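PDB 6ICN: methylxanthine N1-demethylase NdmA from Pseudomonas putida, which catalyses the N1-demethylation of caffeine to theobromine and formaldehyde, as a Rieske oxygenase with a [2Fe-2S] cluster and a non-heme iron centre. Local coordinates for residues A[233-237]-A[295-299]. Residues are numbered along the deposited sequence; the frame is centred on the assembly and turned at random.
Sequences PNQAP and LHIAF. With CFF (caffeine), chain F.
With CG trans to its backbone N (chi1 -177°), Phe299 sends its ring from helix 293-313 against the loop 233-237, while Gln235, its CG wedged between N and carbonyl carbon (chi1 73°) and its chain bent at chi2, lies against Leu295 and the root of Phe299. The phenyl ring lies against the end of the type I beta turn from Pro233 to Ala236, closed by the bond from Ala236 N to Pro233 O. Gln235 O and Ala236 N stand over one ring face, offset toward its rim. Phe299 CZ meets Ala236 CB at 3.5 Å, and Phe299 CE2 comes equally close to Pro237 CD. Gln235 CG packs on Phe299 CB at 3.9 Å, the Gln235 amide plane turned 63° from the ring, and Gln235 NE2 lies 3.6 Å from Leu295 CD1. No direct hydrogen bond joins loop and helix; two waters do so instead. One accepts from Gln235 NE2 and donates to Leu295 O (2.8 Å), tying the amide to the helix backbone. The other donates to Gln235 O at 2.6 Å and lies in the plane of the His296 ring, hydrogen-bonded to ND1, while NE2 of that ring is held by Asp291. Pro237 CD and CG both lie 3.6 Å from caffeine N9, and caffeine C8 sits at the Phe299 ring edge. Replacing Phe299 by alanine would probably open a gap beside Ala236 and Pro237 and leave the pocket wall at Pro237 less well backed. The loop, which links strands 219-225 and 239-246 of the antiparallel sheet in the catalytic domain, thus packs on the first turns of helix 293-313, whose His296 rests on Arg286 of strand 277-286 and whose Leu295 touches Pro49 of a second subunit.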
loop_
_atom_site.group_PDB
_atom_site.type_symbol
_atom_site.label_atom_id
_atom_site.label_comp_id
_atom_site.label_asym_id
_atom_site.label_seq_id
_atom_site.Cartn_x
_atom_site.Cartn_y
_atom_site.Cartn_z
ATOM N N PRO A 233 -14.443 15.941 30.905
ATOM C CA PRO A 233 -15.102 14.659 31.195
ATOM C C PRO A 233 -14.822 14.192 32.617
ATOM O O PRO A 233 -13.805 14.540 33.219
ATOM C CB PRO A 233 -14.487 13.696 30.169
ATOM C CG PRO A 233 -13.938 14.573 29.082
ATOM C CD PRO A 233 -13.547 15.864 29.733
ATOM N N ASN A 234 -15.741 13.381 33.155
ATOM C CA ASN A 234 -15.568 12.862 34.509
ATOM C C ASN A 234 -14.367 11.925 34.627
ATOM O O ASN A 234 -13.799 11.802 35.720
ATOM C CB ASN A 234 -16.862 12.168 34.970
ATOM C CG ASN A 234 -16.715 11.448 36.321
ATOM O OD1 ASN A 234 -17.066 10.267 36.447
ATOM N ND2 ASN A 234 -16.196 12.152 37.332
ATOM N N GLN A 235 -13.955 11.273 33.536
ATOM C CA GLN A 235 -12.761 10.433 33.594
ATOM C C GLN A 235 -11.464 11.227 33.464
ATOM O O GLN A 235 -10.383 10.634 33.581
ATOM C CB GLN A 235 -12.805 9.340 32.518
ATOM C CG GLN A 235 -12.580 9.818 31.082
ATOM C CD GLN A 235 -13.875 10.206 30.382
ATOM O OE1 GLN A 235 -14.834 10.649 31.025
ATOM N NE2 GLN A 235 -13.916 10.030 29.056
ATOM N N ALA A 236 -11.536 12.534 33.225
ATOM C CA ALA A 236 -10.336 13.360 33.232
ATOM C C ALA A 236 -9.742 13.373 34.635
ATOM O O ALA A 236 -10.457 13.708 35.595
ATOM C CB ALA A 236 -10.647 14.786 32.781
ATOM N N PRO A 237 -8.459 12.992 34.815
ATOM C CA PRO A 237 -7.842 13.114 36.146
ATOM C C PRO A 237 -7.523 14.561 36.474
ATOM O O PRO A 237 -6.378 14.999 36.328
ATOM C CB PRO A 237 -6.566 12.266 36.032
ATOM C CG PRO A 237 -6.784 11.395 34.796
ATOM C CD PRO A 237 -7.595 12.251 33.877
ATOM N N LEU A 295 -12.329 3.117 29.181
ATOM C CA LEU A 295 -12.678 4.517 29.386
ATOM C C LEU A 295 -11.420 5.347 29.614
ATOM O O LEU A 295 -11.202 6.386 28.973
ATOM C CB LEU A 295 -13.620 4.638 30.583
ATOM C CG LEU A 295 -14.049 6.060 30.926
ATOM C CD1 LEU A 295 -14.934 6.632 29.822
ATOM C CD2 LEU A 295 -14.784 6.046 32.251
ATOM N N HIS A 296 -10.551 4.860 30.492
ATOM C CA HIS A 296 -9.345 5.600 30.841
ATOM C C HIS A 296 -8.281 5.497 29.758
ATOM O O HIS A 296 -7.628 6.499 29.441
ATOM C CB HIS A 296 -8.834 5.098 32.190
ATOM C CG HIS A 296 -9.845 5.287 33.274
ATOM N ND1 HIS A 296 -10.093 6.522 33.836
ATOM C CD2 HIS A 296 -10.759 4.440 33.804
ATOM C CE1 HIS A 296 -11.072 6.410 34.715
ATOM N NE2 HIS A 296 -11.503 5.159 34.706
ATOM N N ILE A 297 -8.089 4.300 29.193
ATOM C CA ILE A 297 -7.078 4.134 28.148
ATOM C C ILE A 297 -7.409 5.022 26.962
ATOM O O ILE A 297 -6.532 5.692 26.404
ATOM C CB ILE A 297 -6.961 2.654 27.734
ATOM C CG1 ILE A 297 -6.356 1.834 28.875
ATOM C CG2 ILE A 297 -6.076 2.527 26.471
ATOM C CD1 ILE A 297 -6.559 0.309 28.720
ATOM N N ALA A 298 -8.687 5.075 26.573
ATOM C CA ALA A 298 -9.052 5.908 25.437
ATOM C C ALA A 298 -8.796 7.381 25.739
ATOM O O ALA A 298 -8.316 8.124 24.869
ATOM C CB ALA A 298 -10.520 5.681 25.068
ATOM N N PHE A 299 -9.102 7.814 26.969
ATOM C CA PHE A 299 -8.845 9.195 27.371
ATOM C C PHE A 299 -7.346 9.506 27.357
ATOM O O PHE A 299 -6.919 10.530 26.808
ATOM C CB PHE A 299 -9.428 9.456 28.754
ATOM C CG PHE A 299 -9.256 10.874 29.206
ATOM C CD1 PHE A 299 -10.118 11.858 28.765
ATOM C CD2 PHE A 299 -8.211 11.222 30.042
ATOM C CE1 PHE A 299 -9.951 13.179 29.164
ATOM C CE2 PHE A 299 -8.038 12.537 30.444
ATOM C CZ PHE A 299 -8.909 13.512 30.004
HETATM N N1 CFF F . -1.021 14.735 31.861
HETATM C C2 CFF F . -1.892 15.168 32.828
HETATM C C10 CFF F . 0.207 15.469 31.617
HETATM C C6 CFF F . -1.293 13.647 31.136
HETATM N N3 CFF F . -3.044 14.489 33.059
HETATM O O11 CFF F . -1.641 16.143 33.469
HETATM C C12 CFF F . -3.979 14.941 34.084
HETATM C C4 CFF F . -3.324 13.386 32.325
HETATM C C5 CFF F . -2.465 12.955 31.380
HETATM N N9 CFF F . -4.370 12.543 32.346
HETATM O O13 CFF F . -0.528 13.271 30.289
HETATM N N7 CFF F . -2.982 11.842 30.827
HETATM C C8 CFF F . -4.155 11.591 31.422
HETATM C C14 CFF F . -2.611 10.890 29.794
HETATM O O HOH W 1 -12.683 7.940 27.226
HETATM O O HOH W 2 -8.829 8.726 32.635
#